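Thioredoxin-like fold domain-containing protein (PDB 1Z6M) is of unknown function but adopts a thioredoxin-like fold with a CxxC motif at a helix start, consistent with a role in thiol-disulfide chemistry. Local coordinates at residues I35-F46 with L98-G109. Residues are numbered along the deposited sequence; the frame is centred on the assembly and turned at random.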
# COMPACT_ATOMS: atom_id res chain seq x y z
N ILE A 35 3.23 -0.55 0.81
CA ILE A 35 3.38 -0.26 -0.61
C ILE A 35 3.92 1.16 -0.81
O ILE A 35 3.84 2.02 0.07
CB ILE A 35 2.05 -0.41 -1.41
CG1 ILE A 35 1.00 0.57 -0.91
CG2 ILE A 35 1.53 -1.88 -1.40
CD1 ILE A 35 -0.18 0.69 -1.87
N ASN A 36 4.47 1.39 -2.00
CA ASN A 36 4.78 2.74 -2.44
C ASN A 36 4.14 2.87 -3.82
O ASN A 36 4.32 2.00 -4.68
CB ASN A 36 6.30 2.97 -2.48
CG ASN A 36 6.67 4.37 -2.94
OD1 ASN A 36 6.41 4.73 -4.09
ND2 ASN A 36 7.28 5.16 -2.06
N VAL A 37 3.37 3.93 -4.03
CA VAL A 37 2.54 4.02 -5.23
C VAL A 37 3.31 4.26 -6.52
O VAL A 37 2.73 4.15 -7.59
CB VAL A 37 1.38 5.04 -5.13
CG1 VAL A 37 0.40 4.64 -4.06
CG2 VAL A 37 1.88 6.49 -4.98
N ARG A 38 4.61 4.56 -6.42
CA ARG A 38 5.42 4.64 -7.65
C ARG A 38 6.02 3.30 -8.05
O ARG A 38 6.53 3.13 -9.14
CB ARG A 38 6.54 5.69 -7.53
CG ARG A 38 7.05 6.19 -8.90
CD ARG A 38 8.36 5.56 -9.32
NE ARG A 38 8.71 5.90 -10.70
CZ ARG A 38 8.27 5.24 -11.77
NH1 ARG A 38 7.47 4.20 -11.63
NH2 ARG A 38 8.64 5.62 -12.98
N CYS A 39 5.95 2.33 -7.14
CA CYS A 39 6.61 1.07 -7.38
C CYS A 39 5.85 0.22 -8.40
O CYS A 39 4.67 -0.04 -8.22
CB CYS A 39 6.77 0.34 -6.04
SG CYS A 39 7.34 -1.35 -6.22
N PRO A 40 6.53 -0.28 -9.45
CA PRO A 40 5.83 -1.12 -10.43
C PRO A 40 5.50 -2.52 -9.90
O PRO A 40 4.58 -3.19 -10.40
CB PRO A 40 6.79 -1.16 -11.61
CG PRO A 40 8.15 -1.02 -10.98
CD PRO A 40 7.94 -0.04 -9.84
N TYR A 41 6.21 -2.95 -8.87
CA TYR A 41 5.92 -4.24 -8.26
C TYR A 41 4.64 -4.09 -7.42
O TYR A 41 3.79 -4.97 -7.41
CB TYR A 41 7.09 -4.74 -7.40
CG TYR A 41 8.39 -4.92 -8.16
CD1 TYR A 41 9.17 -3.82 -8.50
CD2 TYR A 41 8.84 -6.19 -8.50
CE1 TYR A 41 10.38 -3.98 -9.17
CE2 TYR A 41 10.05 -6.36 -9.17
CZ TYR A 41 10.81 -5.25 -9.51
OH TYR A 41 12.00 -5.39 -10.16
N CYS A 42 4.51 -2.95 -6.74
CA CYS A 42 3.28 -2.62 -6.03
C CYS A 42 2.12 -2.46 -7.01
O CYS A 42 1.01 -2.89 -6.73
CB CYS A 42 3.43 -1.35 -5.20
SG CYS A 42 4.57 -1.55 -3.83
N ARG A 43 2.39 -1.86 -8.18
CA ARG A 43 1.37 -1.76 -9.23
C ARG A 43 0.86 -3.14 -9.64
O ARG A 43 -0.36 -3.35 -9.77
CB ARG A 43 1.88 -0.99 -10.45
CG ARG A 43 0.87 -0.86 -11.60
CD ARG A 43 1.42 -0.06 -12.79
NE ARG A 43 2.59 -0.73 -13.37
CZ ARG A 43 3.39 -0.22 -14.29
NH1 ARG A 43 3.17 0.98 -14.80
NH2 ARG A 43 4.43 -0.93 -14.70
N LYS A 44 1.78 -4.09 -9.83
CA LYS A 44 1.44 -5.46 -10.19
C LYS A 44 0.59 -6.11 -9.10
O LYS A 44 -0.43 -6.73 -9.38
CB LYS A 44 2.72 -6.28 -10.44
CG LYS A 44 2.49 -7.74 -10.80
CD LYS A 44 1.93 -7.91 -12.20
CE LYS A 44 1.53 -9.35 -12.50
NZ LYS A 44 2.67 -10.30 -12.50
N TRP A 45 1.02 -5.97 -7.84
CA TRP A 45 0.24 -6.47 -6.71
C TRP A 45 -1.19 -5.92 -6.75
O TRP A 45 -2.16 -6.67 -6.64
CB TRP A 45 0.92 -6.12 -5.37
CG TRP A 45 -0.03 -6.10 -4.19
CD1 TRP A 45 -0.42 -5.00 -3.48
CD2 TRP A 45 -0.76 -7.21 -3.64
NE1 TRP A 45 -1.32 -5.36 -2.50
CE2 TRP A 45 -1.55 -6.71 -2.59
CE3 TRP A 45 -0.82 -8.58 -3.94
CZ2 TRP A 45 -2.39 -7.52 -1.81
CZ3 TRP A 45 -1.64 -9.39 -3.15
CH2 TRP A 45 -2.41 -8.86 -2.11
N PHE A 46 -1.31 -4.61 -6.93
CA PHE A 46 -2.63 -3.98 -6.90
C PHE A 46 -3.52 -4.46 -8.03
O PHE A 46 -4.70 -4.72 -7.81
CB PHE A 46 -2.51 -2.46 -6.91
CG PHE A 46 -3.00 -1.81 -5.65
CD1 PHE A 46 -2.41 -2.08 -4.42
CD2 PHE A 46 -4.06 -0.91 -5.70
CE1 PHE A 46 -2.88 -1.46 -3.26
CE2 PHE A 46 -4.52 -0.29 -4.54
CZ PHE A 46 -3.93 -0.58 -3.33
N LEU A 98 -5.73 5.81 -5.22
CA LEU A 98 -4.62 4.89 -5.41
C LEU A 98 -4.72 4.18 -6.75
O LEU A 98 -3.73 4.04 -7.47
CB LEU A 98 -4.58 3.84 -4.30
CG LEU A 98 -4.14 4.36 -2.93
CD1 LEU A 98 -4.31 3.23 -1.91
CD2 LEU A 98 -2.70 4.87 -2.94
N HIS A 99 -5.93 3.76 -7.12
CA HIS A 99 -6.13 3.13 -8.42
C HIS A 99 -5.75 4.06 -9.56
O HIS A 99 -5.13 3.63 -10.53
CB HIS A 99 -7.56 2.63 -8.58
CG HIS A 99 -7.87 1.44 -7.73
ND1 HIS A 99 -9.14 1.14 -7.30
CD2 HIS A 99 -7.06 0.47 -7.23
CE1 HIS A 99 -9.11 0.04 -6.57
NE2 HIS A 99 -7.86 -0.39 -6.52
N LYS A 100 -6.13 5.33 -9.46
CA LYS A 100 -5.78 6.28 -10.51
C LYS A 100 -4.28 6.57 -10.54
O LYS A 100 -3.70 6.67 -11.63
CB LYS A 100 -6.58 7.58 -10.37
CG LYS A 100 -7.96 7.53 -10.99
CD LYS A 100 -8.57 8.93 -11.03
CE LYS A 100 -10.08 8.89 -11.17
NZ LYS A 100 -10.75 8.73 -9.84
N MSE A 101 -3.67 6.69 -9.36
CA MSE A 101 -2.22 6.87 -9.27
C MSE A 101 -1.47 5.72 -9.94
O MSE A 101 -0.54 5.93 -10.72
CB MSE A 101 -1.77 7.01 -7.80
CG MSE A 101 -2.23 8.27 -7.09
SE MSE A 101 -1.87 8.18 -5.27
CE MSE A 101 -2.58 9.78 -4.77
N PHE A 102 -1.89 4.48 -9.66
CA PHE A 102 -1.26 3.34 -10.29
C PHE A 102 -1.49 3.32 -11.81
O PHE A 102 -0.57 3.01 -12.58
CB PHE A 102 -1.75 2.04 -9.66
CG PHE A 102 -1.04 1.67 -8.37
CD1 PHE A 102 -1.76 1.43 -7.21
CD2 PHE A 102 0.35 1.55 -8.32
CE1 PHE A 102 -1.12 1.07 -6.02
CE2 PHE A 102 1.00 1.19 -7.15
CZ PHE A 102 0.26 0.95 -6.00
N ALA A 103 -2.70 3.64 -12.24
CA ALA A 103 -2.99 3.63 -13.67
C ALA A 103 -2.17 4.66 -14.45
O ALA A 103 -1.92 4.49 -15.64
CB ALA A 103 -4.46 3.86 -13.91
N THR A 104 -1.77 5.74 -13.77
CA THR A 104 -0.99 6.81 -14.38
C THR A 104 0.49 6.81 -13.99
O THR A 104 1.22 7.76 -14.27
CB THR A 104 -1.60 8.19 -14.03
OG1 THR A 104 -1.64 8.37 -12.60
CG2 THR A 104 -3.02 8.34 -14.64
N GLN A 105 0.95 5.71 -13.39
CA GLN A 105 2.28 5.64 -12.78
C GLN A 105 3.42 6.05 -13.70
O GLN A 105 4.37 6.71 -13.27
CB GLN A 105 2.52 4.23 -12.22
CG GLN A 105 3.76 4.10 -11.35
CD GLN A 105 3.95 2.69 -10.88
OE1 GLN A 105 4.46 1.84 -11.63
NE2 GLN A 105 3.49 2.40 -9.67
N ASP A 106 3.34 5.67 -14.97
CA ASP A 106 4.40 6.01 -15.92
C ASP A 106 4.39 7.48 -16.34
O ASP A 106 5.40 7.99 -16.82
CB ASP A 106 4.36 5.10 -17.13
CG ASP A 106 4.53 3.64 -16.76
OD1 ASP A 106 5.54 3.32 -16.09
OD2 ASP A 106 3.65 2.84 -17.11
N GLU A 107 3.25 8.13 -16.17
CA GLU A 107 3.09 9.54 -16.53
C GLU A 107 3.72 10.46 -15.51
O GLU A 107 4.40 11.41 -15.89
CB GLU A 107 1.61 9.90 -16.71
CG GLU A 107 0.97 9.24 -17.92
CD GLU A 107 -0.49 9.63 -18.13
OE1 GLU A 107 -0.97 10.63 -17.53
OE2 GLU A 107 -1.16 8.95 -18.93
N TRP A 108 3.48 10.21 -14.23
CA TRP A 108 4.01 11.08 -13.17
C TRP A 108 5.29 10.52 -12.53
O TRP A 108 6.05 11.26 -11.90
CB TRP A 108 2.95 11.38 -12.10
CG TRP A 108 2.37 10.15 -11.47
CD1 TRP A 108 1.20 9.53 -11.80
CD2 TRP A 108 2.92 9.41 -10.37
NE1 TRP A 108 1.00 8.43 -10.99
CE2 TRP A 108 2.05 8.33 -10.11
CE3 TRP A 108 4.09 9.54 -9.60
CZ2 TRP A 108 2.30 7.39 -9.11
CZ3 TRP A 108 4.34 8.61 -8.59
CH2 TRP A 108 3.45 7.55 -8.36
N GLY A 109 5.53 9.22 -12.73
CA GLY A 109 6.60 8.53 -12.00
C GLY A 109 8.01 8.96 -12.35
O GLY A 109 8.94 8.70 -11.61
O HOH W 1 6.12 2.46 -13.60
O HOH W 2 8.02 4.54 -15.60
O HOH W 3 5.88 0.61 -16.98
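Helices 40-46 and 98-103 cross at -125° with their axes 10.4 Å apart, and Arg43 and Phe102 bring the two backbones closest, CA to CA 5.8 Å. The Phe102 ring packs between the helices: its CE1 lies over one face of the Phe46 ring, 3.5 Å from Phe46 CG, the planes inclined at 42°, while Ile35 CD1 comes to the edge of the Phe102 ring. His99 meets the rim of Phe46 and completes the aromatic cluster. Val37 sends its two methyls different ways, CG1 tightly against Leu98 CD2 (3.3 Å) and CG2 toward Trp108 CH2 and the selenium of Met101.

Gln105 grips the loop before the CxxC helix. With CG anti to the backbone N (chi1 -170°) and the chain extended beyond it, the amide reaches the carbonyls of the 36-39 turn, where NE2 donates to Val37 O (2.8 Å) from above the carbonyl plane and weakly to Cys39 O (3.1 Å). Arg38 runs past the Trp108 ring and bends at chi2 to bring NE to Gly109 O (3.0 Å). Asp106 OD2 takes Arg43 NH1 in a salt bridge (3.0 Å); water 3 bridges Arg43 NH2 and Asp106 OD1, while waters 1 and 2 accept from the Arg38 guanidinium and lie close to the same OD1.

Cys39 SG caps the helix, accepting from Cys42 N; no disulfide joins the two sulfurs, consistent with a reduced thioredoxin-type site. Ile35 and Phe46 rest on strand 62-68, His83 of helix 77-83 bonds to Val37 N, and helices 91-103 and 105-108 pack on the start of helix 40-58, consistent with a DsbA-like helical insertion.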